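Local structure of probable adenylyl-sulfate kinase (Synechocystis sp., 5CB8) at residues T40-L45 with I99-A104; E57-D62 with G87-L92; L123-N128 with G183-K188. The protein catalyses transfer of a phosphate from ATP to the 3'-hydroxyl of adenosine 5'-phosphosulfate, the second step in activating sulfate. All blocks are in the same frame, centred on the assembly; numbering follows the deposited sequence.

Contact 1 of 3, residues T40-L45 with I99-A104. With ADX (adenosine-5'-phosphosulfate), chain G.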
loop_
_atom_site.group_PDB
_atom_site.type_symbol
_atom_site.label_atom_id
_atom_site.label_comp_id
_atom_site.label_asym_id
_atom_site.label_seq_id
_atom_site.Cartn_x
_atom_site.Cartn_y
_atom_site.Cartn_z
ATOM N N THR B 40 -8.350 18.918 7.826
ATOM C CA THR B 40 -8.228 20.317 7.423
ATOM C C THR B 40 -6.758 20.734 7.288
ATOM O O THR B 40 -6.371 21.403 6.317
ATOM C CB THR B 40 -8.951 21.238 8.422
ATOM O OG1 THR B 40 -10.357 20.961 8.390
ATOM C CG2 THR B 40 -8.727 22.701 8.075
ATOM N N ILE B 41 -5.946 20.329 8.261
ATOM C CA ILE B 41 -4.514 20.623 8.245
ATOM C C ILE B 41 -3.839 19.855 7.119
ATOM O O ILE B 41 -2.998 20.397 6.395
ATOM C CB ILE B 41 -3.843 20.254 9.590
ATOM C CG1 ILE B 41 -4.303 21.215 10.696
ATOM C CG2 ILE B 41 -2.311 20.307 9.465
ATOM C CD1 ILE B 41 -3.818 20.830 12.100
ATOM N N THR B 42 -4.201 18.583 6.987
ATOM C CA THR B 42 -3.678 17.744 5.919
ATOM C C THR B 42 -3.879 18.397 4.559
ATOM O O THR B 42 -2.938 18.500 3.763
ATOM C CB THR B 42 -4.354 16.369 5.948
ATOM O OG1 THR B 42 -4.029 15.734 7.191
ATOM C CG2 THR B 42 -3.873 15.494 4.793
ATOM N N HIS B 43 -5.101 18.853 4.295
ATOM C CA HIS B 43 -5.419 19.408 2.984
ATOM C C HIS B 43 -4.674 20.712 2.740
ATOM O O HIS B 43 -4.178 20.956 1.639
ATOM C CB HIS B 43 -6.929 19.587 2.841
ATOM C CG HIS B 43 -7.678 18.293 2.733
ATOM N ND1 HIS B 43 -9.045 18.208 2.883
ATOM C CD2 HIS B 43 -7.246 17.033 2.480
ATOM C CE1 HIS B 43 -9.426 16.952 2.727
ATOM N NE2 HIS B 43 -8.354 16.218 2.484
ATOM N N ALA B 44 -4.574 21.544 3.774
ATOM C CA ALA B 44 -3.877 22.821 3.643
ATOM C C ALA B 44 -2.385 22.598 3.442
ATOM O O ALA B 44 -1.738 23.294 2.648
ATOM C CB ALA B 44 -4.131 23.697 4.865
ATOM N N LEU B 45 -1.837 21.634 4.172
ATOM C CA LEU B 45 -0.430 21.278 4.039
ATOM C C LEU B 45 -0.139 20.675 2.662
ATOM O O LEU B 45 0.883 20.971 2.044
ATOM C CB LEU B 45 -0.036 20.283 5.134
ATOM C CG LEU B 45 1.429 19.841 5.115
ATOM C CD1 LEU B 45 2.348 21.051 5.204
ATOM C CD2 LEU B 45 1.718 18.848 6.240
ATOM N N ILE B 99 6.948 12.228 -0.099
ATOM C CA ILE B 99 6.443 12.814 1.134
ATOM C C ILE B 99 5.037 12.260 1.348
ATOM O O ILE B 99 4.162 12.437 0.503
ATOM C CB ILE B 99 6.388 14.353 1.046
ATOM C CG1 ILE B 99 7.804 14.941 1.033
ATOM C CG2 ILE B 99 5.595 14.932 2.208
ATOM C CD1 ILE B 99 7.851 16.447 0.752
ATOM N N VAL B 100 4.823 11.568 2.464
ATOM C CA VAL B 100 3.536 10.930 2.721
ATOM C C VAL B 100 2.813 11.646 3.851
ATOM O O VAL B 100 3.361 11.792 4.948
ATOM C CB VAL B 100 3.724 9.448 3.108
ATOM C CG1 VAL B 100 2.360 8.756 3.267
ATOM C CG2 VAL B 100 4.561 8.740 2.054
ATOM N N LEU B 101 1.593 12.109 3.583
ATOM C CA LEU B 101 0.777 12.745 4.621
ATOM C C LEU B 101 -0.253 11.745 5.109
ATOM O O LEU B 101 -1.145 11.361 4.355
ATOM C CB LEU B 101 0.041 13.973 4.065
ATOM C CG LEU B 101 0.743 15.329 3.986
ATOM C CD1 LEU B 101 2.171 15.208 3.537
ATOM C CD2 LEU B 101 -0.013 16.284 3.072
ATOM N N VAL B 102 -0.142 11.324 6.365
ATOM C CA VAL B 102 -1.125 10.400 6.939
ATOM C C VAL B 102 -2.023 11.147 7.908
ATOM O O VAL B 102 -1.545 11.940 8.725
ATOM C CB VAL B 102 -0.444 9.242 7.679
ATOM C CG1 VAL B 102 -1.496 8.349 8.377
ATOM C CG2 VAL B 102 0.393 8.412 6.703
ATOM N N SER B 103 -3.327 10.914 7.801
ATOM C CA SER B 103 -4.277 11.470 8.752
ATOM C C SER B 103 -5.120 10.316 9.271
ATOM O O SER B 103 -5.943 9.766 8.539
ATOM C CB SER B 103 -5.181 12.501 8.078
ATOM O OG SER B 103 -6.122 13.027 9.002
ATOM N N ALA B 104 -4.911 9.945 10.530
ATOM C CA ALA B 104 -5.622 8.810 11.109
ATOM C C ALA B 104 -5.690 8.993 12.610
ATOM O O ALA B 104 -4.736 9.470 13.216
ATOM C CB ALA B 104 -4.909 7.498 10.765
HETATM S SB ADX G . -8.163 4.498 13.496
HETATM O O1B ADX G . -8.115 3.151 12.916
HETATM O O2B ADX G . -6.921 5.246 13.228
HETATM O O3B ADX G . -8.410 4.385 14.940
HETATM P PA ADX G . -9.339 5.982 11.482
HETATM O O1A ADX G . -8.820 5.040 10.400
HETATM O O2A ADX G . -8.626 7.330 11.474
HETATM O O3A ADX G . -9.327 5.264 12.904
HETATM O "O5'" ADX G . -10.896 6.223 11.190
HETATM C "C5'" ADX G . -11.611 7.128 11.979
HETATM C "C4'" ADX G . -12.792 7.638 11.359
HETATM O "O4'" ADX G . -13.807 6.571 11.349
HETATM C "C3'" ADX G . -13.356 8.754 12.126
HETATM O "O3'" ADX G . -13.033 9.923 11.513
HETATM C "C2'" ADX G . -14.823 8.560 12.080
HETATM O "O2'" ADX G . -15.350 9.292 11.073
HETATM C "C1'" ADX G . -15.042 7.115 11.767
HETATM N N9 ADX G . -15.556 6.310 12.837
HETATM C C8 ADX G . -16.597 5.446 12.764
HETATM N N7 ADX G . -16.665 4.759 13.908
HETATM C C5 ADX G . -15.660 5.168 14.721
HETATM C C6 ADX G . -15.253 4.791 16.000
HETATM N N6 ADX G . -15.936 3.728 16.717
HETATM N N1 ADX G . -14.188 5.411 16.549
HETATM C C2 ADX G . -13.516 6.367 15.870
HETATM N N3 ADX G . -13.878 6.743 14.634
HETATM C C4 ADX G . -14.944 6.161 14.033
#
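Helix 40-45 runs nearly antiparallel to strand 99-103, their short axes 163° apart and 9.0 Å at closest approach, with T42 opposite L101 at a CA-CA distance of 6.8 Å. Inward-pointing side chains alternate along the strand: L101 and S103 face the helix, while V102 turns to the other side of the sheet. L101 buries the largest share of surface, with T42 close behind. Its chi1 of -84° puts CG beside the backbone N; from there L101 CD2 reaches to 3.7 Å from T42 O, and L101 CG meets the methyl L45 CD2 at 4.3 Å. The side chain of T42, one turn before L45, touches S103 instead: T42 OG1 lies 3.5 Å from the methylene S103 CB. The two hydroxyls, T42 OG1 and S103 OG, stand 3.9 Å apart and are not bonded; T42 OG1 is instead hydrogen-bonded to K38 O, within its own helix. S103 also packs on K38 and T39, ATP-binding residues by similarity, and A104 beyond it brings its CA to 3.4 Å from O2A of the bound adenosine 5'-phosphosulfate. This is the P-loop kinase arrangement, in which the helix after the Walker A loop backs onto the central sheet. With no hydrogen bond across it, the contact depends on apolar fit at one end and on methylene-to-hydroxyl packing beside the nucleotide sites at the other.

Contact 2 of 3, residues E57-D62 with G87-L92. With ADX (adenosine-5'-phosphosulfate), chain G; ACT (acetate ion), chain J.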
loop_
_atom_site.group_PDB
_atom_site.type_symbol
_atom_site.label_atom_id
_atom_site.label_comp_id
_atom_site.label_asym_id
_atom_site.label_seq_id
_atom_site.Cartn_x
_atom_site.Cartn_y
_atom_site.Cartn_z
ATOM N N GLU B 57 1.895 11.971 -1.439
ATOM C CA GLU B 57 0.705 11.122 -1.407
ATOM C C GLU B 57 0.005 11.352 -0.082
ATOM O O GLU B 57 0.659 11.527 0.945
ATOM C CB GLU B 57 1.073 9.638 -1.543
ATOM C CG GLU B 57 1.643 9.241 -2.918
ATOM C CD GLU B 57 0.645 9.438 -4.051
ATOM O OE1 GLU B 57 -0.579 9.496 -3.785
ATOM O OE2 GLU B 57 1.086 9.533 -5.220
ATOM N N VAL B 58 -1.322 11.364 -0.098
ATOM C CA VAL B 58 -2.084 11.513 1.143
ATOM C C VAL B 58 -2.764 10.199 1.464
ATOM O O VAL B 58 -3.391 9.600 0.589
ATOM C CB VAL B 58 -3.155 12.601 1.008
ATOM C CG1 VAL B 58 -3.997 12.691 2.281
ATOM C CG2 VAL B 58 -2.500 13.933 0.714
ATOM N N LEU B 59 -2.613 9.732 2.702
ATOM C CA LEU B 59 -3.339 8.556 3.164
ATOM C C LEU B 59 -4.210 8.987 4.340
ATOM O O LEU B 59 -3.743 9.079 5.475
ATOM C CB LEU B 59 -2.372 7.423 3.551
ATOM C CG LEU B 59 -1.489 6.864 2.416
ATOM C CD1 LEU B 59 -0.451 5.877 2.960
ATOM C CD2 LEU B 59 -2.338 6.190 1.334
ATOM N N ASP B 60 -5.472 9.286 4.039
ATOM C CA ASP B 60 -6.448 9.746 5.018
ATOM C C ASP B 60 -7.257 8.540 5.474
ATOM O O ASP B 60 -7.873 7.853 4.648
ATOM C CB ASP B 60 -7.356 10.778 4.332
ATOM C CG ASP B 60 -8.396 11.400 5.269
ATOM O OD1 ASP B 60 -8.693 10.849 6.350
ATOM O OD2 ASP B 60 -8.946 12.456 4.889
ATOM N N GLY B 61 -7.266 8.282 6.782
ATOM C CA GLY B 61 -7.993 7.146 7.333
ATOM C C GLY B 61 -9.425 6.995 6.836
ATOM O O GLY B 61 -9.859 5.878 6.506
ATOM N N ASP B 62 -10.163 8.107 6.790
ATOM C CA ASP B 62 -11.552 8.084 6.327
ATOM C C ASP B 62 -11.631 7.586 4.892
ATOM O O ASP B 62 -12.589 6.917 4.504
ATOM C CB ASP B 62 -12.167 9.482 6.342
ATOM C CG ASP B 62 -12.188 10.123 7.719
ATOM O OD1 ASP B 62 -11.955 9.426 8.731
ATOM O OD2 ASP B 62 -12.454 11.349 7.773
ATOM N N GLY B 87 0.833 2.151 7.556
ATOM C CA GLY B 87 2.274 2.264 7.779
ATOM C C GLY B 87 3.086 1.518 6.727
ATOM O O GLY B 87 4.154 1.988 6.297
ATOM N N PHE B 88 2.592 0.347 6.324
ATOM C CA PHE B 88 3.247 -0.449 5.282
ATOM C C PHE B 88 3.386 0.358 3.997
ATOM O O PHE B 88 4.470 0.449 3.415
ATOM C CB PHE B 88 2.440 -1.730 5.019
ATOM C CG PHE B 88 2.958 -2.567 3.867
ATOM C CD1 PHE B 88 2.484 -2.369 2.577
ATOM C CD2 PHE B 88 3.890 -3.570 4.086
ATOM C CE1 PHE B 88 2.951 -3.143 1.522
ATOM C CE2 PHE B 88 4.358 -4.354 3.036
ATOM C CZ PHE B 88 3.886 -4.133 1.754
ATOM N N VAL B 89 2.281 0.933 3.546
ATOM C CA VAL B 89 2.273 1.695 2.308
ATOM C C VAL B 89 3.098 2.966 2.472
ATOM O O VAL B 89 3.844 3.342 1.564
ATOM C CB VAL B 89 0.829 2.046 1.901
ATOM C CG1 VAL B 89 0.805 2.914 0.642
ATOM C CG2 VAL B 89 0.022 0.764 1.690
ATOM N N SER B 90 2.970 3.621 3.626
ATOM C CA SER B 90 3.735 4.845 3.898
ATOM C C SER B 90 5.234 4.578 3.851
ATOM O O SER B 90 6.014 5.392 3.347
ATOM C CB SER B 90 3.381 5.418 5.279
ATOM O OG SER B 90 2.013 5.777 5.341
ATOM N N HIS B 91 5.634 3.436 4.397
ATOM C CA HIS B 91 7.036 3.039 4.391
ATOM C C HIS B 91 7.577 2.860 2.972
ATOM O O HIS B 91 8.646 3.383 2.642
ATOM C CB HIS B 91 7.198 1.740 5.170
ATOM C CG HIS B 91 8.616 1.296 5.319
ATOM N ND1 HIS B 91 8.960 -0.020 5.541
ATOM C CD2 HIS B 91 9.781 1.991 5.284
ATOM C CE1 HIS B 91 10.275 -0.120 5.636
ATOM N NE2 HIS B 91 10.797 1.085 5.482
ATOM N N LEU B 92 6.854 2.123 2.128
ATOM C CA LEU B 92 7.322 1.912 0.752
ATOM C C LEU B 92 7.464 3.231 -0.006
ATOM O O LEU B 92 8.431 3.431 -0.752
ATOM C CB LEU B 92 6.396 0.959 -0.014
ATOM C CG LEU B 92 6.268 -0.451 0.546
ATOM C CD1 LEU B 92 5.459 -1.352 -0.402
ATOM C CD2 LEU B 92 7.640 -1.025 0.802
HETATM S SB ADX G . -8.163 4.498 13.496
HETATM O O1B ADX G . -8.115 3.151 12.916
HETATM O O2B ADX G . -6.921 5.246 13.228
HETATM O O3B ADX G . -8.410 4.385 14.940
HETATM P PA ADX G . -9.339 5.982 11.482
HETATM O O1A ADX G . -8.820 5.040 10.400
HETATM O O2A ADX G . -8.626 7.330 11.474
HETATM O O3A ADX G . -9.327 5.264 12.904
HETATM O "O5'" ADX G . -10.896 6.223 11.190
HETATM C "C5'" ADX G . -11.611 7.128 11.979
HETATM C "C4'" ADX G . -12.792 7.638 11.359
HETATM O "O4'" ADX G . -13.807 6.571 11.349
HETATM C "C3'" ADX G . -13.356 8.754 12.126
HETATM O "O3'" ADX G . -13.033 9.923 11.513
HETATM C "C2'" ADX G . -14.823 8.560 12.080
HETATM O "O2'" ADX G . -15.350 9.292 11.073
HETATM C "C1'" ADX G . -15.042 7.115 11.767
HETATM N N9 ADX G . -15.556 6.310 12.837
HETATM C C8 ADX G . -16.597 5.446 12.764
HETATM N N7 ADX G . -16.665 4.759 13.908
HETATM C C5 ADX G . -15.660 5.168 14.721
HETATM C C6 ADX G . -15.253 4.791 16.000
HETATM N N6 ADX G . -15.936 3.728 16.717
HETATM N N1 ADX G . -14.188 5.411 16.549
HETATM C C2 ADX G . -13.516 6.367 15.870
HETATM N N3 ADX G . -13.878 6.743 14.634
HETATM C C4 ADX G . -14.944 6.161 14.033
HETATM C C ACT J . 14.246 1.197 4.555
HETATM O O ACT J . 15.165 1.456 3.747
HETATM O OXT ACT J . 13.812 0.023 4.553
HETATM C CH3 ACT J . 13.690 2.246 5.462
#
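D62 OD1 accepts a hydrogen bond of 3.0 Å from O3' of the bound adenosine 5'-phosphosulfate, while D62 OD2 forms a salt bridge with K140. D62 stands where strand 57-60 gives way to a helix at G61. D60 is the N-cap of that helix: D60 OD1 accepts from D62 N at 3.1 Å, approached from above the carboxylate plane rather than within it. The 3'-hydroxyl is the phosphate acceptor of the reaction, so the N-cap probably helps position D62 beside it.

One residue before D60, L59 carries the contact with helix 87-92. It reaches out from the strand with its chain extended at chi2 (173°), and its methyl CD1 touches two residues of the helix: L59 CD1 lies 3.4 Å from S90 OG and 4.0 Å from V89 CG1, the leucine and valine side chains lying aslant to one another. S90 OG is held by one hydrogen bond, to I86 O one turn back in its own helix, and is otherwise packed by hydrocarbon, since V100 and V102 of strand 99-103 also rest on this side chain. S90 chi1 of -62° sets OG beside the backbone N, within reach of I86 O, and the buried hydroxyl is thus satisfied inside its helix.

E57, toward the other end of this strand, forms a salt bridge with R95 of the second subunit; from the helix, V89 packs on V89 of that subunit. Packing of L59 on V89 and on the hydroxyl of S90 therefore seats a strand that leads from the dimer interface at E57 to the helix start whose D62 meets the substrate.

Contact 3 of 3, residues L123-N128 with G183-K188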
loop_
_atom_site.group_PDB
_atom_site.type_symbol
_atom_site.label_atom_id
_atom_site.label_comp_id
_atom_site.label_asym_id
_atom_site.label_seq_id
_atom_site.Cartn_x
_atom_site.Cartn_y
_atom_site.Cartn_z
ATOM N N LEU B 123 7.553 11.951 11.073
ATOM C CA LEU B 123 7.265 13.082 11.948
ATOM C C LEU B 123 5.889 12.884 12.556
ATOM O O LEU B 123 4.888 12.847 11.831
ATOM C CB LEU B 123 7.259 14.389 11.151
ATOM C CG LEU B 123 8.588 14.969 10.695
ATOM C CD1 LEU B 123 8.393 16.393 10.169
ATOM C CD2 LEU B 123 9.553 14.941 11.867
ATOM N N GLU B 124 5.830 12.764 13.880
ATOM C CA GLU B 124 4.552 12.598 14.569
ATOM C C GLU B 124 3.963 13.973 14.878
ATOM O O GLU B 124 4.565 14.771 15.600
ATOM C CB GLU B 124 4.736 11.809 15.873
ATOM C CG GLU B 124 3.432 11.520 16.631
ATOM C CD GLU B 124 3.674 10.781 17.942
ATOM O OE1 GLU B 124 4.632 11.128 18.666
ATOM O OE2 GLU B 124 2.902 9.853 18.259
ATOM N N VAL B 125 2.786 14.248 14.333
ATOM C CA VAL B 125 2.132 15.524 14.560
ATOM C C VAL B 125 0.894 15.275 15.423
ATOM O O VAL B 125 -0.033 14.589 14.995
ATOM C CB VAL B 125 1.733 16.178 13.220
ATOM C CG1 VAL B 125 1.067 17.532 13.457
ATOM C CG2 VAL B 125 2.966 16.346 12.319
ATOM N N PHE B 126 0.898 15.803 16.647
ATOM C CA PHE B 126 -0.247 15.668 17.551
ATOM C C PHE B 126 -1.240 16.794 17.255
ATOM O O PHE B 126 -1.005 17.948 17.611
ATOM C CB PHE B 126 0.233 15.760 19.009
ATOM C CG PHE B 126 -0.854 15.572 20.044
ATOM C CD1 PHE B 126 -2.099 15.054 19.699
ATOM C CD2 PHE B 126 -0.618 15.915 21.369
ATOM C CE1 PHE B 126 -3.091 14.887 20.655
ATOM C CE2 PHE B 126 -1.601 15.745 22.334
ATOM C CZ PHE B 126 -2.845 15.229 21.971
ATOM N N VAL B 127 -2.331 16.458 16.577
ATOM C CA VAL B 127 -3.414 17.404 16.369
ATOM C C VAL B 127 -4.290 17.337 17.606
ATOM O O VAL B 127 -5.115 16.419 17.756
ATOM C CB VAL B 127 -4.206 17.068 15.101
ATOM C CG1 VAL B 127 -5.258 18.143 14.846
ATOM C CG2 VAL B 127 -3.253 16.978 13.910
ATOM N N ASN B 128 -4.090 18.311 18.497
ATOM C CA ASN B 128 -4.622 18.261 19.851
ATOM C C ASN B 128 -5.763 19.252 20.052
ATOM O O ASN B 128 -5.525 20.451 20.219
ATOM C CB ASN B 128 -3.477 18.566 20.830
ATOM C CG ASN B 128 -3.897 18.515 22.295
ATOM O OD1 ASN B 128 -5.017 18.120 22.637
ATOM N ND2 ASN B 128 -2.971 18.892 23.175
ATOM N N GLY B 183 2.095 26.097 9.423
ATOM C CA GLY B 183 3.398 26.737 9.493
ATOM C C GLY B 183 4.396 25.987 10.361
ATOM O O GLY B 183 5.575 25.892 10.015
ATOM N N LYS B 184 3.933 25.449 11.487
ATOM C CA LYS B 184 4.821 24.715 12.390
ATOM C C LYS B 184 5.290 23.398 11.779
ATOM O O LYS B 184 6.439 22.994 11.972
ATOM C CB LYS B 184 4.151 24.466 13.755
ATOM C CG LYS B 184 4.008 25.730 14.612
ATOM C CD LYS B 184 3.616 25.427 16.066
ATOM C CE LYS B 184 2.176 24.944 16.195
ATOM N NZ LYS B 184 1.729 24.903 17.629
ATOM N N ILE B 185 4.404 22.724 11.049
ATOM C CA ILE B 185 4.777 21.473 10.393
ATOM C C ILE B 185 5.798 21.793 9.304
ATOM O O ILE B 185 6.847 21.160 9.226
ATOM C CB ILE B 185 3.547 20.749 9.806
ATOM C CG1 ILE B 185 2.589 20.355 10.935
ATOM C CG2 ILE B 185 3.962 19.511 9.030
ATOM C CD1 ILE B 185 1.193 19.897 10.460
ATOM N N TRP B 186 5.500 22.804 8.491
ATOM C CA TRP B 186 6.395 23.238 7.418
ATOM C C TRP B 186 7.776 23.568 7.966
ATOM O O TRP B 186 8.788 23.161 7.400
ATOM C CB TRP B 186 5.808 24.468 6.711
ATOM C CG TRP B 186 6.561 24.900 5.468
ATOM C CD1 TRP B 186 7.660 25.711 5.405
ATOM C CD2 TRP B 186 6.247 24.546 4.113
ATOM N NE1 TRP B 186 8.054 25.871 4.094
ATOM C CE2 TRP B 186 7.200 25.166 3.285
ATOM C CE3 TRP B 186 5.250 23.760 3.527
ATOM C CZ2 TRP B 186 7.183 25.027 1.894
ATOM C CZ3 TRP B 186 5.239 23.621 2.150
ATOM C CH2 TRP B 186 6.194 24.251 1.351
ATOM N N GLN B 187 7.819 24.312 9.070
ATOM C CA GLN B 187 9.094 24.749 9.624
ATOM C C GLN B 187 9.896 23.560 10.144
ATOM O O GLN B 187 11.125 23.536 10.044
ATOM C CB GLN B 187 8.887 25.787 10.736
ATOM C CG GLN B 187 10.181 26.428 11.209
ATOM C CD GLN B 187 10.904 27.153 10.091
ATOM O OE1 GLN B 187 10.307 27.950 9.365
ATOM N NE2 GLN B 187 12.194 26.872 9.940
ATOM N N LYS B 188 9.197 22.573 10.695
ATOM C CA LYS B 188 9.861 21.368 11.184
ATOM C C LYS B 188 10.477 20.603 10.011
ATOM O O LYS B 188 11.602 20.089 10.103
ATOM C CB LYS B 188 8.871 20.484 11.948
ATOM C CG LYS B 188 9.487 19.212 12.527
ATOM C CD LYS B 188 10.612 19.528 13.521
ATOM C CE LYS B 188 10.075 20.173 14.788
ATOM N NZ LYS B 188 11.139 20.421 15.814
#
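V125 and I185 meet at about a right angle. V125 CG1, set anti to the backbone N (chi1 -179°), stands up from strand 123-127 and touches I185 CD1 at 3.8 Å; the next carbon of the same branch, I185 CG1, lies 4.1 Å from V125 CG1. The bond from CA to CB of I185 does not aim at the strand. It is the long branch that makes the approach, running on extended at chi2 (168°) until its terminal methyl lies across the valine.

The second pair is differently built. L123 and K188 lie aslant to each other, and the lysine contributes only the start of its chain: K188 CG rests 3.8 Å from L123 CD1. The chain then bends at chi2 and again at chi3, both near +65°, turning the ammonium end away from the leucine. An aliphatic stem thus covers a buried leucine at the margin of the interface, while the charge is carried elsewhere.

Around these pairs, I185 also packs on I41 and L45 of helix 38-50 and on I28 and V169 of the neighbouring strands, so it joins helix 178-191 to helix 38-50 and to the sheet. On the other side, E124 forms a salt bridge with R112, and F126 has N128 CB over the centre of its ring, 3.5 Å above the plane.

The two touching pairs share no hydrogen bond or salt bridge and hold by hydrocarbon packing alone. Polar support for helix 178-191 comes from K184, whose NZ reaches E170 O and the carboxylate of E176, while K188 provides the transition from interior to surface.

All three contacts seat a helix on the same parallel sheet, whose strand order 2-3-1-4-5 places 99-103 beside 56-60 and 122-127 on the far side of 26-31. All are buried, contact 3 reaching the surface at K188. Contacts 1 and 2 adjoin: L101 O and S103 O probably accept from L59 N and G61 N, and both contacts end at the nucleotide. Contact 3 touches contact 1 where helices 38-50 and 178-191 pack on each other, whereas helix 76-94 covers V100 and V102, which turn away from helix 38-50. Side-chain hydroxyls enter the packing in contacts 1 and 2; contact 3, about 17 Å from contact 2 between centres, is purely hydrocarbon.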